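N-acetylglucosamine 2-epimerase (Xylella fastidiosa, PDB 3GT5) is an isomerase of the N-acylglucosamine 2-epimerase family that probably epimerises a sugar at C2. Local coordinates at residues L216-H220 with R241-Q246; Q246-E252 with W310-S315; C112-F117 with N173-M178. All coordinates share one frame; numbering follows the deposited sequence.

Contact 1: residues L216-H220 with R241-Q246; sequences LVWEH and RPWGFQ
Trp-218 drives its indole between the rings of Trp-243 and Phe-245, and the three form an aromatic cluster. With CG anti to the backbone N (chi1 -174°), the six-membered ring of the indole leads toward the loop 241-246. At the root, Trp-218 CB lies 4.0 Å from Phe-245 CE1. Further out, CE3 stands over the centre of the Phe-245 ring, 3.7 Å from its CZ, and with planes 82° apart the pair is edge-to-face. CZ3 meets backbone instead, at 3.6 Å from Phe-245 N and close to the carbonyl carbon of Gly-244. The far corner, CH2, comes within 3.8 Å of Trp-243 CE2, pointing the indole edge at a second face in another T-shaped pair. Trp-218 NE1 is turned to a different partner, the carbonyl of Asp-228. Leu-216 CD1 lies on the opposite face of the Phe-245 ring, while Leu-216 CB touches Phe-245 CE1 (3.6 Å).

Polar links run beside this cluster. His-220 NE2 donates to Pro-242 O (2.8 Å, 157° at the hydrogen), coming from above the carbonyl plane, while ND1 bonds Tyr-169 OH; the two bonds together fix the rotation of the imidazole. Glu-219 bends at CG, which brings OE2 3.7 Å from Gln-246 CB. A water bonded to this buried OE2 also bonds Val-217 O and Gln-246 N, and His-249 ND1 is a further partner of the same oxygen. A second water ties Glu-219 N to Gly-244 O and sits over a face of the Trp-218 ring.

The two segments belong to the long, mostly irregular connection from helix 192-211 to helix 247-263; Leu-216 packs on helix 269-284, and Val-217 and Glu-219 touch helix 172-189.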
loop_
_atom_site.group_PDB
_atom_site.type_symbol
_atom_site.label_atom_id
_atom_site.label_comp_id
_atom_site.label_asym_id
_atom_site.label_seq_id
_atom_site.Cartn_x
_atom_site.Cartn_y
_atom_site.Cartn_z
ATOM N N LEU A 216 -0.232 18.449 -7.156
ATOM C CA LEU A 216 -0.666 17.151 -6.631
ATOM C C LEU A 216 -0.288 16.073 -7.626
ATOM O O LEU A 216 -0.006 16.372 -8.785
ATOM C CB LEU A 216 -2.169 17.120 -6.369
ATOM C CG LEU A 216 -2.692 18.028 -5.252
ATOM C CD1 LEU A 216 -4.208 17.796 -5.138
ATOM C CD2 LEU A 216 -2.016 17.750 -3.913
ATOM N N VAL A 217 -0.250 14.822 -7.176
ATOM C CA VAL A 217 0.151 13.702 -8.006
ATOM C C VAL A 217 -1.075 13.072 -8.686
ATOM O O VAL A 217 -1.933 12.478 -8.035
ATOM C CB VAL A 217 0.921 12.627 -7.190
ATOM C CG1 VAL A 217 1.321 11.434 -8.057
ATOM C CG2 VAL A 217 2.145 13.256 -6.461
ATOM N N TRP A 218 -1.149 13.224 -9.995
ATOM C CA TRP A 218 -2.150 12.561 -10.821
ATOM C C TRP A 218 -1.719 11.116 -11.079
ATOM O O TRP A 218 -0.515 10.804 -11.022
ATOM C CB TRP A 218 -2.283 13.347 -12.141
ATOM C CG TRP A 218 -3.362 12.886 -13.039
ATOM C CD1 TRP A 218 -3.209 12.160 -14.187
ATOM C CD2 TRP A 218 -4.779 13.129 -12.907
ATOM N NE1 TRP A 218 -4.430 11.917 -14.761
ATOM C CE2 TRP A 218 -5.409 12.500 -14.010
ATOM C CE3 TRP A 218 -5.576 13.818 -11.966
ATOM C CZ2 TRP A 218 -6.801 12.510 -14.193
ATOM C CZ3 TRP A 218 -6.963 13.851 -12.153
ATOM C CH2 TRP A 218 -7.556 13.214 -13.263
ATOM N N GLU A 219 -2.661 10.211 -11.331
ATOM C CA GLU A 219 -2.354 8.791 -11.425
ATOM C C GLU A 219 -1.789 8.347 -12.757
ATOM O O GLU A 219 -0.925 7.464 -12.802
ATOM C CB GLU A 219 -3.586 7.938 -11.173
ATOM C CG GLU A 219 -4.201 8.079 -9.799
ATOM C CD GLU A 219 -3.331 7.552 -8.685
ATOM O OE1 GLU A 219 -2.688 6.485 -8.836
ATOM O OE2 GLU A 219 -3.253 8.239 -7.630
ATOM N N HIS A 220 -2.299 8.925 -13.849
ATOM C CA HIS A 220 -2.141 8.345 -15.195
ATOM C C HIS A 220 -1.398 9.234 -16.179
ATOM O O HIS A 220 -1.614 10.418 -16.228
ATOM C CB HIS A 220 -3.511 8.077 -15.783
ATOM C CG HIS A 220 -4.414 7.371 -14.848
ATOM N ND1 HIS A 220 -4.065 6.171 -14.265
ATOM C CD2 HIS A 220 -5.629 7.699 -14.352
ATOM C CE1 HIS A 220 -5.058 5.760 -13.490
ATOM N NE2 HIS A 220 -6.013 6.672 -13.518
ATOM N N ARG A 241 -6.499 1.551 -10.867
ATOM C CA ARG A 241 -6.328 2.704 -11.761
ATOM C C ARG A 241 -7.640 3.508 -11.824
ATOM O O ARG A 241 -8.227 3.677 -12.893
ATOM C CB ARG A 241 -5.940 2.249 -13.179
ATOM C CG ARG A 241 -4.539 1.619 -13.261
ATOM C CD ARG A 241 -4.193 1.293 -14.697
ATOM N NE ARG A 241 -3.021 0.420 -14.765
ATOM C CZ ARG A 241 -2.521 -0.095 -15.887
ATOM N NH1 ARG A 241 -3.049 0.173 -17.092
ATOM N NH2 ARG A 241 -1.440 -0.870 -15.804
ATOM N N PRO A 242 -8.065 4.049 -10.661
ATOM C CA PRO A 242 -9.298 4.827 -10.606
ATOM C C PRO A 242 -9.116 6.175 -11.295
ATOM O O PRO A 242 -7.991 6.613 -11.507
ATOM C CB PRO A 242 -9.511 5.020 -9.092
ATOM C CG PRO A 242 -8.177 4.995 -8.506
ATOM C CD PRO A 242 -7.373 4.018 -9.364
ATOM N N TRP A 243 -10.202 6.847 -11.630
ATOM C CA TRP A 243 -10.076 8.189 -12.203
ATOM C C TRP A 243 -10.126 9.266 -11.115
ATOM O O TRP A 243 -10.944 9.181 -10.190
ATOM C CB TRP A 243 -11.188 8.472 -13.230
ATOM C CG TRP A 243 -10.948 9.811 -13.936
ATOM C CD1 TRP A 243 -10.195 10.008 -15.067
ATOM C CD2 TRP A 243 -11.454 11.107 -13.573
ATOM N NE1 TRP A 243 -10.159 11.341 -15.395
ATOM C CE2 TRP A 243 -10.935 12.037 -14.509
ATOM C CE3 TRP A 243 -12.275 11.584 -12.526
ATOM C CZ2 TRP A 243 -11.239 13.400 -14.456
ATOM C CZ3 TRP A 243 -12.572 12.949 -12.471
ATOM C CH2 TRP A 243 -12.041 13.843 -13.406
ATOM N N GLY A 244 -9.316 10.314 -11.261
ATOM C CA GLY A 244 -9.381 11.505 -10.395
ATOM C C GLY A 244 -8.163 11.577 -9.490
ATOM O O GLY A 244 -7.400 10.585 -9.407
ATOM N N PHE A 245 -7.955 12.726 -8.828
ATOM C CA PHE A 245 -6.939 12.808 -7.796
ATOM C C PHE A 245 -7.369 11.967 -6.631
ATOM O O PHE A 245 -8.524 12.023 -6.209
ATOM C CB PHE A 245 -6.716 14.246 -7.318
ATOM C CG PHE A 245 -5.949 15.092 -8.276
ATOM C CD1 PHE A 245 -4.584 14.911 -8.421
ATOM C CD2 PHE A 245 -6.568 16.112 -8.989
ATOM C CE1 PHE A 245 -3.850 15.697 -9.245
ATOM C CE2 PHE A 245 -5.818 16.930 -9.856
ATOM C CZ PHE A 245 -4.465 16.709 -9.989
ATOM N N GLN A 246 -6.428 11.179 -6.109
ATOM C CA GLN A 246 -6.666 10.287 -4.983
ATOM C C GLN A 246 -6.017 10.926 -3.757
ATOM O O GLN A 246 -4.797 10.881 -3.632
ATOM C CB GLN A 246 -5.986 8.947 -5.276
ATOM C CG GLN A 246 -6.701 8.125 -6.334
ATOM C CD GLN A 246 -7.687 7.213 -5.668
ATOM O OE1 GLN A 246 -7.297 6.451 -4.767
ATOM N NE2 GLN A 246 -8.974 7.274 -6.075
HETATM O O HOH W 1 -4.015 10.848 -7.544
HETATM O O HOH W 2 -5.597 10.563 -11.490
#

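Contact 2: residues Q246-E252 with W310-S315; sequences QPGHQTE and WVQAES
Two nearly parallel helices, 247-263 and 309-326, pack side by side here through their first turns, deep in the chain. Between the short segments the axes approach to 8.2 Å at a crossing angle of 22°. Gly-248 makes this closeness possible: its CA lies 4.3 Å from Val-311 CA, and with no side chain of its own it leaves the place to the indole of Trp-310, whose CZ3 is 3.5 Å from Gly-248 C. A chi1 of 70°, placing CG between the backbone N and carbonyl carbon, swings that indole across the groove. Its CH2 reaches His-249 CD2 at 3.3 Å, the rings meeting obliquely, and Gln-246 OE1 approaches the edge near the ring plane.

A turn later the contact becomes polar. Thr-251 OG1 lies 2.7 Å from Ser-315 OG, within hydrogen-bonding distance, and Ser-315 OG donates to Val-311 O. The carboxylates of Glu-252 and Glu-314 stack, OE2 to OE2 4.0 Å, a like-charge approach probably offset by Glu-314 OE1 salt-bridging Lys-255 and OE2 hydrogen-bonding His-378.

Such parallel helices form the inner ring of an (alpha/alpha)6 barrel, the polar and aromatic groups here being consistent with the family's central sugar-binding cleft.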
loop_
_atom_site.group_PDB
_atom_site.type_symbol
_atom_site.label_atom_id
_atom_site.label_comp_id
_atom_site.label_asym_id
_atom_site.label_seq_id
_atom_site.Cartn_x
_atom_site.Cartn_y
_atom_site.Cartn_z
ATOM N N GLN A 246 -6.428 11.179 -6.109
ATOM C CA GLN A 246 -6.666 10.287 -4.983
ATOM C C GLN A 246 -6.017 10.926 -3.757
ATOM O O GLN A 246 -4.797 10.881 -3.632
ATOM C CB GLN A 246 -5.986 8.947 -5.276
ATOM C CG GLN A 246 -6.701 8.125 -6.334
ATOM C CD GLN A 246 -7.687 7.213 -5.668
ATOM O OE1 GLN A 246 -7.297 6.451 -4.767
ATOM N NE2 GLN A 246 -8.974 7.274 -6.075
ATOM N N PRO A 247 -6.800 11.544 -2.850
ATOM C CA PRO A 247 -6.188 12.096 -1.657
ATOM C C PRO A 247 -5.340 11.089 -0.861
ATOM O O PRO A 247 -4.325 11.459 -0.269
ATOM C CB PRO A 247 -7.410 12.540 -0.796
ATOM C CG PRO A 247 -8.579 11.959 -1.433
ATOM C CD PRO A 247 -8.260 11.813 -2.869
ATOM N N GLY A 248 -5.773 9.848 -0.839
ATOM C CA GLY A 248 -5.072 8.760 -0.157
ATOM C C GLY A 248 -3.677 8.573 -0.687
ATOM O O GLY A 248 -2.782 8.184 0.050
ATOM N N HIS A 249 -3.505 8.806 -1.977
ATOM C CA HIS A 249 -2.140 8.719 -2.555
ATOM C C HIS A 249 -1.288 9.926 -2.255
ATOM O O HIS A 249 -0.047 9.793 -2.166
ATOM C CB HIS A 249 -2.194 8.358 -4.062
ATOM C CG HIS A 249 -2.581 6.946 -4.342
ATOM N ND1 HIS A 249 -3.072 6.534 -5.570
ATOM C CD2 HIS A 249 -2.612 5.849 -3.549
ATOM C CE1 HIS A 249 -3.325 5.240 -5.533
ATOM N NE2 HIS A 249 -3.060 4.796 -4.315
ATOM N N GLN A 250 -1.911 11.088 -2.044
ATOM C CA GLN A 250 -1.164 12.285 -1.695
ATOM C C GLN A 250 -0.599 12.097 -0.280
ATOM O O GLN A 250 0.566 12.431 -0.002
ATOM C CB GLN A 250 -2.003 13.565 -1.795
ATOM C CG GLN A 250 -2.884 13.633 -3.017
ATOM C CD GLN A 250 -2.133 13.481 -4.312
ATOM O OE1 GLN A 250 -1.094 14.130 -4.499
ATOM N NE2 GLN A 250 -2.685 12.704 -5.243
ATOM N N THR A 251 -1.464 11.613 0.624
ATOM C CA THR A 251 -1.048 11.399 2.011
ATOM C C THR A 251 -0.073 10.232 2.128
ATOM O O THR A 251 0.880 10.288 2.919
ATOM C CB THR A 251 -2.224 11.279 2.967
ATOM O OG1 THR A 251 -2.970 10.082 2.677
ATOM C CG2 THR A 251 -3.113 12.576 2.841
ATOM N N GLU A 252 -0.299 9.185 1.343
ATOM C CA GLU A 252 0.646 8.062 1.306
ATOM C C GLU A 252 2.015 8.532 0.870
ATOM O O GLU A 252 3.025 8.108 1.442
ATOM C CB GLU A 252 0.135 6.981 0.373
ATOM C CG GLU A 252 0.954 5.701 0.340
ATOM C CD GLU A 252 0.207 4.484 -0.223
ATOM O OE1 GLU A 252 -0.987 4.564 -0.677
ATOM O OE2 GLU A 252 0.811 3.384 -0.240
ATOM N N TRP A 310 -8.320 2.382 3.322
ATOM C CA TRP A 310 -6.893 2.652 3.156
ATOM C C TRP A 310 -6.598 4.138 3.066
ATOM O O TRP A 310 -5.537 4.629 3.486
ATOM C CB TRP A 310 -6.336 1.898 1.955
ATOM C CG TRP A 310 -6.796 2.394 0.585
ATOM C CD1 TRP A 310 -7.805 1.899 -0.157
ATOM C CD2 TRP A 310 -6.214 3.461 -0.172
ATOM N NE1 TRP A 310 -7.913 2.606 -1.344
ATOM C CE2 TRP A 310 -6.923 3.542 -1.393
ATOM C CE3 TRP A 310 -5.157 4.346 0.060
ATOM C CZ2 TRP A 310 -6.620 4.466 -2.384
ATOM C CZ3 TRP A 310 -4.851 5.301 -0.923
ATOM C CH2 TRP A 310 -5.589 5.347 -2.140
ATOM N N VAL A 311 -7.557 4.909 2.532
ATOM C CA VAL A 311 -7.446 6.385 2.524
ATOM C C VAL A 311 -7.342 7.007 3.926
ATOM O O VAL A 311 -6.508 7.861 4.190
ATOM C CB VAL A 311 -8.628 6.998 1.702
ATOM C CG1 VAL A 311 -8.541 8.504 1.650
ATOM C CG2 VAL A 311 -8.577 6.376 0.258
ATOM N N GLN A 312 -8.172 6.519 4.836
ATOM C CA GLN A 312 -8.121 6.999 6.184
ATOM C C GLN A 312 -6.807 6.564 6.859
ATOM O O GLN A 312 -6.196 7.350 7.557
ATOM C CB GLN A 312 -9.324 6.492 6.978
ATOM C CG GLN A 312 -10.655 6.411 6.244
ATOM C CD GLN A 312 -11.074 7.657 5.481
ATOM O OE1 GLN A 312 -10.978 8.773 5.976
ATOM N NE2 GLN A 312 -11.597 7.455 4.274
ATOM N N ALA A 313 -6.419 5.318 6.631
ATOM C CA ALA A 313 -5.236 4.703 7.293
ATOM C C ALA A 313 -3.924 5.422 6.856
ATOM O O ALA A 313 -3.078 5.754 7.659
ATOM C CB ALA A 313 -5.208 3.191 6.966
ATOM N N GLU A 314 -3.751 5.610 5.562
ATOM C CA GLU A 314 -2.517 6.203 5.039
ATOM C C GLU A 314 -2.411 7.648 5.542
ATOM O O GLU A 314 -1.316 8.157 5.840
ATOM C CB GLU A 314 -2.476 6.178 3.504
ATOM C CG GLU A 314 -2.303 4.784 2.909
ATOM C CD GLU A 314 -0.970 4.103 3.275
ATOM O OE1 GLU A 314 0.060 4.808 3.504
ATOM O OE2 GLU A 314 -0.928 2.857 3.334
ATOM N N SER A 315 -3.583 8.305 5.646
ATOM C CA SER A 315 -3.624 9.659 6.059
ATOM C C SER A 315 -3.273 9.830 7.534
ATOM O O SER A 315 -2.585 10.782 7.908
ATOM C CB SER A 315 -4.957 10.321 5.703
ATOM O OG SER A 315 -5.144 10.279 4.298
#

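Contact 3: residues C112-F117 with N173-M178; sequences CYGLAF and NANMHM
Ala-174 and Tyr-113 mark the tight half of this helix pair: Ala-174 CB sits 3.5 Å from Tyr-113 N, and only small groups separate the backbones. Ala-116 repeats the fit one turn on, its CB 3.8 Å from His-177 CB. Met-178, bent at chi2 and chi3, curls back to lay CE 3.6 Å from Ala-116 N and 3.9 Å from Cys-112 SG. No hydrogen bond joins the segments directly. The axes of the two short segments are 8.3 Å apart and only 11° from parallel, as expected where adjacent inner helices, here 112-127 and 172-189, meet in the (alpha/alpha)6 barrel.

Away from the alanines the contact turns polar and hydrated, though its rings still touch closely. Phe-117 CZ lies over one face of the His-177 imidazole, 3.4 Å from ND1, while Met-176 CE lies over the opposite face, toward its rim. Tyr-113 meets the same histidine obliquely, and a water stands between the two, 2.8 Å from Tyr-113 OH and 3.1 Å from His-177 NE2. ND1 of this histidine turns to Glu-180, so both ring nitrogens have partners. At the edge of the Tyr-113 ring stands the amide of Asn-173, almost perpendicular to it, its ND2 hydrogen-bonded to Phe-240 O.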
loop_
_atom_site.group_PDB
_atom_site.type_symbol
_atom_site.label_atom_id
_atom_site.label_comp_id
_atom_site.label_asym_id
_atom_site.label_seq_id
_atom_site.Cartn_x
_atom_site.Cartn_y
_atom_site.Cartn_z
ATOM N N CYS A 112 4.103 -4.153 -12.959
ATOM C CA CYS A 112 5.073 -3.525 -12.061
ATOM C C CYS A 112 4.499 -3.404 -10.645
ATOM O O CYS A 112 5.236 -3.538 -9.668
ATOM C CB CYS A 112 5.431 -2.146 -12.580
ATOM S SG CYS A 112 6.888 -1.540 -11.700
ATOM N N TYR A 113 3.197 -3.116 -10.545
ATOM C CA TYR A 113 2.530 -3.036 -9.247
ATOM C C TYR A 113 2.746 -4.334 -8.453
ATOM O O TYR A 113 3.059 -4.304 -7.253
ATOM C CB TYR A 113 1.044 -2.748 -9.496
ATOM C CG TYR A 113 0.238 -2.420 -8.266
ATOM C CD1 TYR A 113 -0.176 -1.107 -7.990
ATOM C CD2 TYR A 113 -0.116 -3.448 -7.356
ATOM C CE1 TYR A 113 -0.910 -0.821 -6.877
ATOM C CE2 TYR A 113 -0.833 -3.161 -6.254
ATOM C CZ TYR A 113 -1.230 -1.855 -6.007
ATOM O OH TYR A 113 -1.973 -1.546 -4.892
ATOM N N GLY A 114 2.604 -5.460 -9.146
ATOM C CA GLY A 114 2.900 -6.805 -8.624
ATOM C C GLY A 114 4.307 -6.981 -8.123
ATOM O O GLY A 114 4.531 -7.408 -6.980
ATOM N N LEU A 115 5.282 -6.591 -8.933
ATOM C CA LEU A 115 6.674 -6.673 -8.521
ATOM C C LEU A 115 7.044 -5.791 -7.310
ATOM O O LEU A 115 7.960 -6.143 -6.567
ATOM C CB LEU A 115 7.595 -6.366 -9.707
ATOM C CG LEU A 115 7.443 -7.427 -10.798
ATOM C CD1 LEU A 115 8.135 -6.919 -12.047
ATOM C CD2 LEU A 115 8.057 -8.722 -10.276
ATOM N N ALA A 116 6.392 -4.624 -7.132
ATOM C CA ALA A 116 6.607 -3.798 -5.938
ATOM C C ALA A 116 6.240 -4.645 -4.706
ATOM O O ALA A 116 7.029 -4.739 -3.738
ATOM C CB ALA A 116 5.770 -2.559 -5.992
ATOM N N PHE A 117 5.077 -5.278 -4.780
ATOM C CA PHE A 117 4.603 -6.147 -3.695
ATOM C C PHE A 117 5.440 -7.390 -3.468
ATOM O O PHE A 117 5.719 -7.750 -2.342
ATOM C CB PHE A 117 3.093 -6.334 -3.707
ATOM C CG PHE A 117 2.393 -5.149 -3.148
ATOM C CD1 PHE A 117 2.305 -4.962 -1.754
ATOM C CD2 PHE A 117 1.964 -4.083 -3.964
ATOM C CE1 PHE A 117 1.770 -3.822 -1.222
ATOM C CE2 PHE A 117 1.409 -2.923 -3.393
ATOM C CZ PHE A 117 1.321 -2.787 -2.030
ATOM N N ASN A 173 1.099 4.850 -9.490
ATOM C CA ASN A 173 0.787 3.928 -8.373
ATOM C C ASN A 173 1.821 2.820 -8.196
ATOM O O ASN A 173 2.294 2.575 -7.069
ATOM C CB ASN A 173 -0.612 3.337 -8.594
ATOM C CG ASN A 173 -1.286 2.872 -7.321
ATOM O OD1 ASN A 173 -0.733 2.918 -6.255
ATOM N ND2 ASN A 173 -2.530 2.468 -7.444
ATOM N N ALA A 174 2.236 2.181 -9.291
ATOM C CA ALA A 174 3.290 1.167 -9.183
ATOM C C ALA A 174 4.627 1.791 -8.695
ATOM O O ALA A 174 5.350 1.163 -7.922
ATOM C CB ALA A 174 3.467 0.391 -10.507
ATOM N N ASN A 175 4.937 3.019 -9.116
ATOM C CA ASN A 175 6.148 3.709 -8.700
ATOM C C ASN A 175 6.107 4.090 -7.233
ATOM O O ASN A 175 7.116 4.054 -6.523
ATOM C CB ASN A 175 6.383 4.893 -9.638
ATOM C CG ASN A 175 6.970 4.431 -10.954
ATOM O OD1 ASN A 175 8.153 4.118 -11.014
ATOM N ND2 ASN A 175 6.133 4.338 -12.020
ATOM N N MET A 176 4.921 4.479 -6.762
ATOM C CA MET A 176 4.687 4.783 -5.340
ATOM C C MET A 176 4.912 3.545 -4.458
ATOM O O MET A 176 5.658 3.603 -3.456
ATOM C CB MET A 176 3.258 5.309 -5.145
ATOM C CG MET A 176 2.949 5.855 -3.756
ATOM S SD MET A 176 1.111 6.193 -3.475
ATOM C CE MET A 176 0.598 4.522 -3.635
ATOM N N HIS A 177 4.313 2.412 -4.851
ATOM C CA HIS A 177 4.536 1.174 -4.117
ATOM C C HIS A 177 5.953 0.684 -4.261
ATOM O O HIS A 177 6.459 0.046 -3.345
ATOM C CB HIS A 177 3.497 0.126 -4.447
ATOM C CG HIS A 177 2.152 0.493 -3.911
ATOM N ND1 HIS A 177 1.894 0.528 -2.556
ATOM C CD2 HIS A 177 1.016 0.901 -4.526
ATOM C CE1 HIS A 177 0.645 0.922 -2.364
ATOM N NE2 HIS A 177 0.090 1.141 -3.542
ATOM N N MET A 178 6.583 0.938 -5.407
ATOM C CA MET A 178 7.989 0.569 -5.571
ATOM C C MET A 178 8.888 1.419 -4.652
ATOM O O MET A 178 9.847 0.906 -4.117
ATOM C CB MET A 178 8.449 0.650 -7.038
ATOM C CG MET A 178 9.785 -0.095 -7.312
ATOM S SD MET A 178 9.760 -1.875 -6.988
ATOM C CE MET A 178 8.769 -2.321 -8.419
HETATM O O HOH W 3 -2.944 1.004 -4.261
#

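Overall arrangement
All three contacts are buried, but contacts 2 and 3 lie nearer the centre of the chain, about 10 and 9 Å from it between centres, against 15 Å for contact 1. Contacts 2 and 3 each pair near-parallel helices of the inner barrel ring; contact 1 joins two loop segments and shares Gln-246, the N-cap of helix 247-263, with contact 2. Helix 172-189 makes the seam between contacts 2 and 3, where His-177 and Met-176 touch Glu-252. All three hold aromatic pairs, edge-to-face in contact 1 and oblique in contacts 2 and 3, and waters bridge contacts 1 and 3; contact 3 adds alanines and a methionine, contact 2 a glycine, hydroxyls and carboxylates.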